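Local structure of multiheme cytochrome cf (Carboxydothermus ferrireducens DSM 11255, 6QVM) at residues A[502-507]-A[519-524]; A[538-543]-A[661-666]; A[618-623]-A[666-671]. The protein probably passes electrons through its eleven c-type hemes to insoluble extracellular Fe(III) acceptors while held in the S-layer of the cell. All blocks are in the same frame, centred on the assembly; numbering follows the deposited sequence.

Overall arrangement
Followed from the N terminus, the chain first meets itself at contact 1, where the loop after helix 493-500 is held to helix 519-524 across eleven irregular residues. It then leaves that helix for the loop holding 538-543, which opens contact 2, and this contact closes far later on helix 661-672. Contact 3 opens within that long interval, on helix 606-628, and ends on the same C-terminal helix, so contacts 2 and 3 cross and share Leu666. Contact 1 precedes both in series but touches contact 2, where Phe523 O meets Asn542 ND2 in a probable hydrogen bond. Contact 2 thus joins a loop to helix 661-672, and contact 3 packs that helix on helix 606-628.

Contact 1 of 3, residues A[502-507]-A[519-524]; sequences TGEGFT and QKEVFT. With HEC (heme c), chain N.
The ring of Phe506 and the carboxylate of Glu521 stand almost perpendicular, and it is the ring's edge that meets the glutamate stem: CE1 of Phe506 lies 4.0 Å from CG of Glu521, near the ring plane. The backbone N of Glu504 also sits in that plane at the edge. Another flat group, the Phe523 ring, turns one face to the CAB arm of a heme, and its CD2 comes within 3.5 Å of the heme CBB methyl.

The carboxylate is gripped at both oxygens. OG1 of Thr502 donates to the syn lone pair of Glu521 OE1 at 2.7 Å, while the Gly503 N meets Glu521 OE2 at 3.1 Å in a nearly straight bond (172°), on the syn side but 32° out of the carboxylate plane. A weak third bond runs from Glu504 N to Glu521 OE1 at 3.2 Å. Glu521 reaches these donors because CG lies anti to its carbonyl carbon (chi1 -69°) and the chain then bends at the next torsion. Beside it, the extended Lys520 lays its CD 3.8 Å from Thr502 OG1.

Thr502 directly follows His501 of a heme-binding motif, and its carbonyl accepts a bond from His517, a residue of the same heme pocket.

A buried carboxylate is thus met by one hydroxyl and two backbone N-H groups, which would tend to stabilise its ionised form, whereas the poorly ordered Glu504 carboxylate nearby may weakly oppose it.

Contact 2 of 3, residues A[538-543]-A[661-666]; sequences EKVYNP and TALTEL. With NGA (2-acetamido-2-deoxy-beta-D-galactopyranose), chain C.
Val540 presses both methyls against helix 661-672. Its CG2 lies 3.8 Å from CD1 of Leu663 and also reaches CD2 of Leu666, one turn further on. CG1, anti to the backbone N (chi1 -178°), leans instead on the helix backbone, 3.8 Å from N of Leu663, with the Ala662 methyl close by. Three residues along, the Pro543 ring takes the other flank of Ala662: its CG lies 3.8 Å from Ala662 CB and 3.4 Å from Thr661 OG1, crossing the threonine hydroxyl at an angle. An alanine in place of Val540 lacks both methyls and would probably open a gap over Leu663 and Leu666, leaving Leu666 to its contacts with Ile536 and Pro537.

Outside this apolar patch, one water bridges the segments. It donates to Asn542 OD1 at 2.9 Å and accepts from Thr661 N at the start of the helix. Asn542 is itself fixed on both branches, with OD1 also taking the N-H of Met544 and ND2 bonding to Phe523 O. Asn660 lies just ahead of the helix; its OD1 accepts from Leu663 N, and its ND2 gives a weak bond to Val540 O.

Tyr541 points away from the helix and carries a sugar. Tyr541 OH is joined covalently to C1 of an N-acetylgalactosamine (NGA) at 1.4 Å. That C1 lies in the plane of the phenol ring, while CD of Lys539 packs over one ring face.

No direct hydrogen bond joins the two segments. Hydrophobic packing and one bridging water therefore connect loop to helix, and the O-glycosylated tyrosine is left to face outward, as suits a cell-surface protein.

Contact 3 of 3, residues A[618-623]-A[666-671]; sequences TRVNNI and LLLDKA
Arg619 lays its guanidinium across Leu668 and turns an edge toward Asp669. CB of Leu668 lies over one face of the group, 3.2 Å from Arg619 NH2, and CD1 of the same leucine sits above that plane toward its rim. The chain reaches across to the neighbouring helix, and the bend at its third torsion (chi3 60°) turns the group so that its plane lies 25° from that of the Asp669 carboxylate. NH2 of Arg619 and OD1 of Asp669 form a salt bridge, although the modelled 2.4 Å is too short to be taken literally. Glu672 offers NH2 a second carboxylate one turn later, so two acids probably share the arginine charge.

Beneath this polar rim the contact is apolar. Leu668 CD2 crosses Val620, meeting its CG1 at 3.5 Å. Ile623, extended from the facing helix, ends with CD1 3.8 Å from the Ala671 methyl.

The two helical segments run in nearly the same direction, with axes 10.7 Å apart at 30°. Helix 641-652 packs on both: Val620 touches Val650, Ile623 touches Ala647, and Ala671 touches Leu646. Helices 606-628, 641-652 and 661-672 thus have the up-down-up course of a three-helix bundle, in which the first and third members meet side by side.

Contact 1 of 3, residues A[502-507]-A[519-524]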
# COMPACT_ATOMS: atom_id res chain seq x y z
N THR A 502 7.11 -9.73 24.72
CA THR A 502 8.28 -9.76 25.58
C THR A 502 7.91 -9.24 26.96
O THR A 502 7.05 -8.37 27.11
CB THR A 502 9.42 -8.92 24.99
OG1 THR A 502 10.56 -8.98 25.85
CG2 THR A 502 8.99 -7.47 24.81
N GLY A 503 8.54 -9.81 27.98
CA GLY A 503 8.38 -9.34 29.35
C GLY A 503 9.44 -8.31 29.67
O GLY A 503 9.13 -7.19 30.07
N GLU A 504 10.70 -8.72 29.51
CA GLU A 504 11.86 -7.83 29.51
C GLU A 504 12.00 -6.99 30.78
O GLU A 504 11.28 -6.01 30.98
CB GLU A 504 11.82 -6.91 28.29
CG GLU A 504 12.93 -5.86 28.27
CD GLU A 504 14.30 -6.43 27.92
OE1 GLU A 504 14.52 -7.65 28.06
OE2 GLU A 504 15.16 -5.63 27.51
N GLY A 505 12.95 -7.36 31.63
CA GLY A 505 13.23 -6.58 32.81
C GLY A 505 12.92 -7.31 34.10
O GLY A 505 13.68 -7.21 35.07
N PHE A 506 11.82 -8.06 34.11
CA PHE A 506 11.40 -8.82 35.29
C PHE A 506 12.55 -9.64 35.84
O PHE A 506 13.32 -10.25 35.08
CB PHE A 506 10.22 -9.73 34.93
CG PHE A 506 10.61 -10.96 34.15
CD1 PHE A 506 10.67 -10.93 32.77
CD2 PHE A 506 10.92 -12.15 34.80
CE1 PHE A 506 11.03 -12.06 32.05
CE2 PHE A 506 11.28 -13.28 34.09
CZ PHE A 506 11.34 -13.24 32.72
N THR A 507 12.69 -9.65 37.16
CA THR A 507 13.79 -10.33 37.81
C THR A 507 13.27 -11.48 38.67
O THR A 507 12.07 -11.75 38.71
CB THR A 507 14.63 -9.35 38.63
OG1 THR A 507 13.76 -8.62 39.52
CG2 THR A 507 15.37 -8.38 37.72
N GLN A 519 6.73 -14.49 26.63
CA GLN A 519 6.87 -15.56 25.65
C GLN A 519 8.24 -15.55 24.99
O GLN A 519 8.84 -16.61 24.76
CB GLN A 519 5.76 -15.47 24.61
CG GLN A 519 4.42 -16.00 25.09
CD GLN A 519 3.61 -14.95 25.82
OE1 GLN A 519 3.86 -13.76 25.69
NE2 GLN A 519 2.63 -15.40 26.60
N LYS A 520 8.76 -14.36 24.66
CA LYS A 520 10.10 -14.26 24.09
C LYS A 520 11.13 -14.94 25.00
O LYS A 520 11.93 -15.76 24.55
CB LYS A 520 10.48 -12.80 23.86
CG LYS A 520 11.94 -12.59 23.47
CD LYS A 520 12.26 -11.12 23.22
CE LYS A 520 13.69 -10.95 22.74
NZ LYS A 520 13.98 -9.54 22.36
N GLU A 521 11.09 -14.61 26.29
CA GLU A 521 12.11 -15.11 27.21
C GLU A 521 11.95 -16.61 27.47
O GLU A 521 12.95 -17.33 27.56
CB GLU A 521 12.06 -14.33 28.52
CG GLU A 521 12.52 -12.87 28.40
CD GLU A 521 11.48 -11.97 27.77
OE1 GLU A 521 11.83 -10.83 27.37
OE2 GLU A 521 10.30 -12.38 27.66
N VAL A 522 10.72 -17.09 27.61
CA VAL A 522 10.50 -18.52 27.79
C VAL A 522 10.92 -19.28 26.54
O VAL A 522 11.66 -20.27 26.61
CB VAL A 522 9.03 -18.80 28.14
CG1 VAL A 522 8.74 -20.31 28.10
CG2 VAL A 522 8.68 -18.23 29.49
N PHE A 523 10.46 -18.82 25.38
CA PHE A 523 10.72 -19.53 24.13
C PHE A 523 12.20 -19.52 23.77
O PHE A 523 12.74 -20.55 23.33
CB PHE A 523 9.88 -18.92 23.01
CG PHE A 523 10.15 -19.50 21.66
CD1 PHE A 523 9.55 -20.69 21.27
CD2 PHE A 523 11.00 -18.87 20.76
CE1 PHE A 523 9.79 -21.23 20.02
CE2 PHE A 523 11.25 -19.40 19.51
CZ PHE A 523 10.64 -20.59 19.14
N THR A 524 12.87 -18.39 23.95
CA THR A 524 14.32 -18.35 23.75
C THR A 524 15.07 -19.04 24.89
O THR A 524 16.27 -19.29 24.74
CB THR A 524 14.81 -16.91 23.61
OG1 THR A 524 14.40 -16.15 24.74
CG2 THR A 524 14.25 -16.28 22.34
FE HEC N . 2.67 -19.85 21.64
CHA HEC N . 0.06 -19.83 23.83
CHB HEC N . 2.86 -16.36 21.89
CHC HEC N . 5.52 -19.84 19.80
CHD HEC N . 2.26 -23.24 21.03
NA HEC N . 1.66 -18.37 22.64
C1A HEC N . 0.60 -18.61 23.49
C2A HEC N . 0.14 -17.32 23.99
C3A HEC N . 0.91 -16.37 23.46
C4A HEC N . 1.88 -17.01 22.60
CMA HEC N . 0.76 -14.85 23.71
CAA HEC N . -1.03 -17.11 24.96
CBA HEC N . -2.29 -17.22 24.13
CGA HEC N . -3.45 -17.50 25.02
O1A HEC N . -4.20 -18.47 24.74
O2A HEC N . -3.64 -16.74 26.01
NB HEC N . 3.94 -18.36 20.95
C1B HEC N . 3.88 -17.01 21.25
C2B HEC N . 5.11 -16.40 20.78
C3B HEC N . 5.85 -17.36 20.19
C4B HEC N . 5.12 -18.61 20.29
CMB HEC N . 5.42 -14.89 20.91
CAB HEC N . 7.24 -17.19 19.52
CBB HEC N . 8.30 -16.73 20.54
NC HEC N . 3.67 -21.27 20.59
C1C HEC N . 4.85 -21.04 19.91
C2C HEC N . 5.28 -22.29 19.32
C3C HEC N . 4.41 -23.25 19.68
C4C HEC N . 3.36 -22.62 20.48
CMC HEC N . 6.59 -22.47 18.51
CAC HEC N . 4.44 -24.76 19.31
CBC HEC N . 5.69 -25.46 19.90
ND HEC N . 1.36 -21.32 22.32
C1D HEC N . 1.39 -22.65 21.93
C2D HEC N . 0.34 -23.35 22.63
C3D HEC N . -0.36 -22.30 23.50
C4D HEC N . 0.35 -21.06 23.25
CMD HEC N . -0.01 -24.85 22.52
CAD HEC N . -1.55 -22.55 24.45
CBD HEC N . -2.73 -21.71 23.97
CGD HEC N . -3.96 -22.57 23.82
O1D HEC N . -4.62 -22.48 22.75
O2D HEC N . -4.29 -23.34 24.77

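Contact 2 of 3, residues A[538-543]-A[661-666]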
# COMPACT_ATOMS: atom_id res chain seq x y z
N GLU A 538 22.06 -19.47 31.89
CA GLU A 538 21.84 -18.30 31.06
C GLU A 538 20.99 -18.62 29.83
O GLU A 538 20.26 -17.75 29.34
CB GLU A 538 23.18 -17.71 30.62
N LYS A 539 21.07 -19.85 29.34
CA LYS A 539 20.36 -20.23 28.13
C LYS A 539 19.95 -21.69 28.25
O LYS A 539 20.81 -22.57 28.37
CB LYS A 539 21.25 -20.01 26.90
CG LYS A 539 20.53 -19.51 25.66
CD LYS A 539 19.87 -20.64 24.90
CE LYS A 539 19.10 -20.13 23.70
NZ LYS A 539 19.98 -19.45 22.71
N VAL A 540 18.65 -21.94 28.25
CA VAL A 540 18.10 -23.30 28.27
C VAL A 540 17.54 -23.55 26.88
O VAL A 540 16.48 -23.02 26.52
CB VAL A 540 17.05 -23.49 29.36
CG1 VAL A 540 16.53 -24.93 29.36
CG2 VAL A 540 17.61 -23.11 30.73
N TYR A 541 18.25 -24.34 26.09
CA TYR A 541 17.87 -24.55 24.69
C TYR A 541 16.52 -25.27 24.61
O TYR A 541 16.27 -26.24 25.32
CB TYR A 541 18.96 -25.33 23.96
CG TYR A 541 20.28 -24.58 23.78
CD1 TYR A 541 20.44 -23.65 22.76
CD2 TYR A 541 21.35 -24.82 24.63
CE1 TYR A 541 21.64 -22.97 22.60
CE2 TYR A 541 22.56 -24.14 24.47
CZ TYR A 541 22.70 -23.21 23.46
OH TYR A 541 23.90 -22.53 23.30
N ASN A 542 15.66 -24.76 23.74
CA ASN A 542 14.27 -25.20 23.63
C ASN A 542 14.19 -26.47 22.78
O ASN A 542 14.55 -26.43 21.60
CB ASN A 542 13.44 -24.08 23.02
CG ASN A 542 11.95 -24.41 22.91
OD1 ASN A 542 11.53 -25.57 22.95
ND2 ASN A 542 11.14 -23.36 22.76
N PRO A 543 13.70 -27.59 23.32
CA PRO A 543 13.62 -28.82 22.51
C PRO A 543 12.77 -28.68 21.26
O PRO A 543 12.99 -29.42 20.29
CB PRO A 543 13.02 -29.84 23.49
CG PRO A 543 13.36 -29.31 24.84
CD PRO A 543 13.26 -27.81 24.71
N THR A 661 9.62 -26.84 26.83
CA THR A 661 9.34 -27.92 27.76
C THR A 661 10.46 -28.08 28.78
O THR A 661 10.21 -28.38 29.96
CB THR A 661 9.12 -29.24 27.01
OG1 THR A 661 10.22 -29.47 26.13
CG2 THR A 661 7.82 -29.19 26.23
N ALA A 662 11.71 -27.86 28.36
CA ALA A 662 12.85 -28.08 29.25
C ALA A 662 13.03 -26.95 30.24
O ALA A 662 13.32 -27.19 31.42
CB ALA A 662 14.12 -28.28 28.42
N LEU A 663 12.85 -25.70 29.80
CA LEU A 663 12.84 -24.59 30.75
C LEU A 663 11.68 -24.71 31.72
O LEU A 663 11.78 -24.28 32.87
CB LEU A 663 12.79 -23.25 30.01
CG LEU A 663 12.85 -22.01 30.91
CD1 LEU A 663 14.12 -22.04 31.74
CD2 LEU A 663 12.78 -20.73 30.08
N THR A 664 10.58 -25.33 31.29
CA THR A 664 9.39 -25.43 32.13
C THR A 664 9.61 -26.38 33.30
O THR A 664 9.26 -26.06 34.44
CB THR A 664 8.19 -25.87 31.29
OG1 THR A 664 7.75 -24.77 30.49
CG2 THR A 664 7.06 -26.35 32.18
N GLU A 665 10.19 -27.55 33.04
CA GLU A 665 10.41 -28.50 34.13
C GLU A 665 11.54 -28.04 35.04
O GLU A 665 11.46 -28.20 36.26
CB GLU A 665 10.68 -29.89 33.56
CG GLU A 665 9.45 -30.52 32.93
CD GLU A 665 9.64 -31.99 32.59
OE1 GLU A 665 10.65 -32.33 31.95
OE2 GLU A 665 8.77 -32.81 32.99
N LEU A 666 12.58 -27.42 34.47
CA LEU A 666 13.62 -26.82 35.30
C LEU A 666 13.10 -25.65 36.11
O LEU A 666 13.71 -25.29 37.12
CB LEU A 666 14.80 -26.38 34.42
CG LEU A 666 16.13 -26.01 35.10
CD1 LEU A 666 17.06 -27.22 35.19
CD2 LEU A 666 16.79 -24.85 34.37
C1 NGA C . 25.22 -22.15 23.28
C2 NGA C . 26.40 -21.66 22.42
C3 NGA C . 27.75 -21.62 23.14
C4 NGA C . 27.60 -21.14 24.58
C5 NGA C . 26.44 -21.85 25.27
C6 NGA C . 26.28 -21.40 26.71
C7 NGA C . 25.77 -22.35 20.18
C8 NGA C . 26.34 -22.84 18.89
N2 NGA C . 26.51 -22.54 21.27
O3 NGA C . 28.69 -20.80 22.46
O4 NGA C . 27.36 -19.75 24.60
O5 NGA C . 25.25 -21.57 24.57
O6 NGA C . 24.93 -21.57 27.09
O7 NGA C . 24.66 -21.81 20.20
O HOH W 1 9.12 -26.80 23.98

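Contact 3 of 3, residues A[618-623]-A[666-671]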
# COMPACT_ATOMS: atom_id res chain seq x y z
N THR A 618 -1.48 -28.76 36.66
CA THR A 618 -1.47 -29.31 38.01
C THR A 618 -0.31 -28.75 38.83
O THR A 618 -0.50 -28.20 39.92
CB THR A 618 -1.36 -30.83 37.93
OG1 THR A 618 -2.54 -31.36 37.32
CG2 THR A 618 -1.16 -31.43 39.31
N ARG A 619 0.90 -28.83 38.27
CA ARG A 619 2.09 -28.53 39.06
C ARG A 619 2.22 -27.05 39.37
O ARG A 619 2.76 -26.70 40.42
CB ARG A 619 3.34 -29.06 38.35
CG ARG A 619 3.47 -30.58 38.39
CD ARG A 619 4.76 -31.03 37.71
NE ARG A 619 5.94 -30.47 38.36
CZ ARG A 619 7.19 -30.62 37.92
NH1 ARG A 619 7.43 -31.30 36.81
NH2 ARG A 619 8.20 -30.09 38.61
N VAL A 620 1.75 -26.17 38.48
CA VAL A 620 1.83 -24.75 38.81
C VAL A 620 0.76 -24.37 39.82
O VAL A 620 1.02 -23.60 40.75
CB VAL A 620 1.75 -23.85 37.55
CG1 VAL A 620 3.14 -23.58 37.00
CG2 VAL A 620 0.83 -24.43 36.50
N ASN A 621 -0.46 -24.91 39.68
CA ASN A 621 -1.53 -24.57 40.62
C ASN A 621 -1.16 -24.96 42.05
O ASN A 621 -1.38 -24.18 42.98
CB ASN A 621 -2.83 -25.25 40.20
CG ASN A 621 -3.49 -24.56 39.02
OD1 ASN A 621 -3.35 -23.36 38.83
ND2 ASN A 621 -4.25 -25.33 38.25
N ASN A 622 -0.58 -26.14 42.23
CA ASN A 622 -0.18 -26.61 43.55
C ASN A 622 1.03 -25.87 44.10
O ASN A 622 1.42 -26.12 45.25
CB ASN A 622 0.08 -28.12 43.49
CG ASN A 622 -1.07 -28.89 42.87
OD1 ASN A 622 -1.98 -28.30 42.29
ND2 ASN A 622 -1.03 -30.21 42.98
N ILE A 623 1.63 -24.97 43.33
CA ILE A 623 2.69 -24.11 43.83
C ILE A 623 2.08 -22.77 44.21
O ILE A 623 2.51 -22.11 45.16
CB ILE A 623 3.83 -23.94 42.80
CG1 ILE A 623 4.60 -25.24 42.61
CG2 ILE A 623 4.79 -22.84 43.22
CD1 ILE A 623 5.73 -25.14 41.62
N LEU A 666 12.58 -27.42 34.47
CA LEU A 666 13.62 -26.82 35.30
C LEU A 666 13.10 -25.65 36.11
O LEU A 666 13.71 -25.29 37.12
CB LEU A 666 14.80 -26.38 34.42
CG LEU A 666 16.13 -26.01 35.10
CD1 LEU A 666 17.06 -27.22 35.19
CD2 LEU A 666 16.79 -24.85 34.37
N LEU A 667 11.98 -25.04 35.68
CA LEU A 667 11.38 -23.97 36.47
C LEU A 667 10.49 -24.52 37.57
O LEU A 667 10.47 -23.99 38.68
CB LEU A 667 10.60 -23.02 35.56
CG LEU A 667 11.38 -21.94 34.82
CD1 LEU A 667 10.43 -20.87 34.28
CD2 LEU A 667 12.44 -21.31 35.72
N LEU A 668 9.73 -25.58 37.28
CA LEU A 668 8.83 -26.14 38.28
C LEU A 668 9.59 -26.88 39.36
O LEU A 668 9.21 -26.84 40.54
CB LEU A 668 7.81 -27.06 37.60
CG LEU A 668 6.82 -26.35 36.67
CD1 LEU A 668 5.78 -27.33 36.16
CD2 LEU A 668 6.18 -25.18 37.39
N ASP A 669 10.69 -27.56 39.00
CA ASP A 669 11.50 -28.26 39.98
C ASP A 669 12.21 -27.28 40.91
O ASP A 669 12.19 -27.43 42.13
CB ASP A 669 12.50 -29.18 39.29
CG ASP A 669 11.82 -30.39 38.66
OD1 ASP A 669 10.59 -30.55 38.84
OD2 ASP A 669 12.52 -31.15 37.96
N LYS A 670 12.84 -26.25 40.33
CA LYS A 670 13.46 -25.21 41.13
C LYS A 670 12.44 -24.36 41.87
O LYS A 670 12.82 -23.47 42.62
CB LYS A 670 14.35 -24.33 40.24
N ALA A 671 11.14 -24.59 41.65
CA ALA A 671 10.10 -23.92 42.42
C ALA A 671 9.40 -24.83 43.41
O ALA A 671 8.91 -24.35 44.43
CB ALA A 671 9.04 -23.31 41.49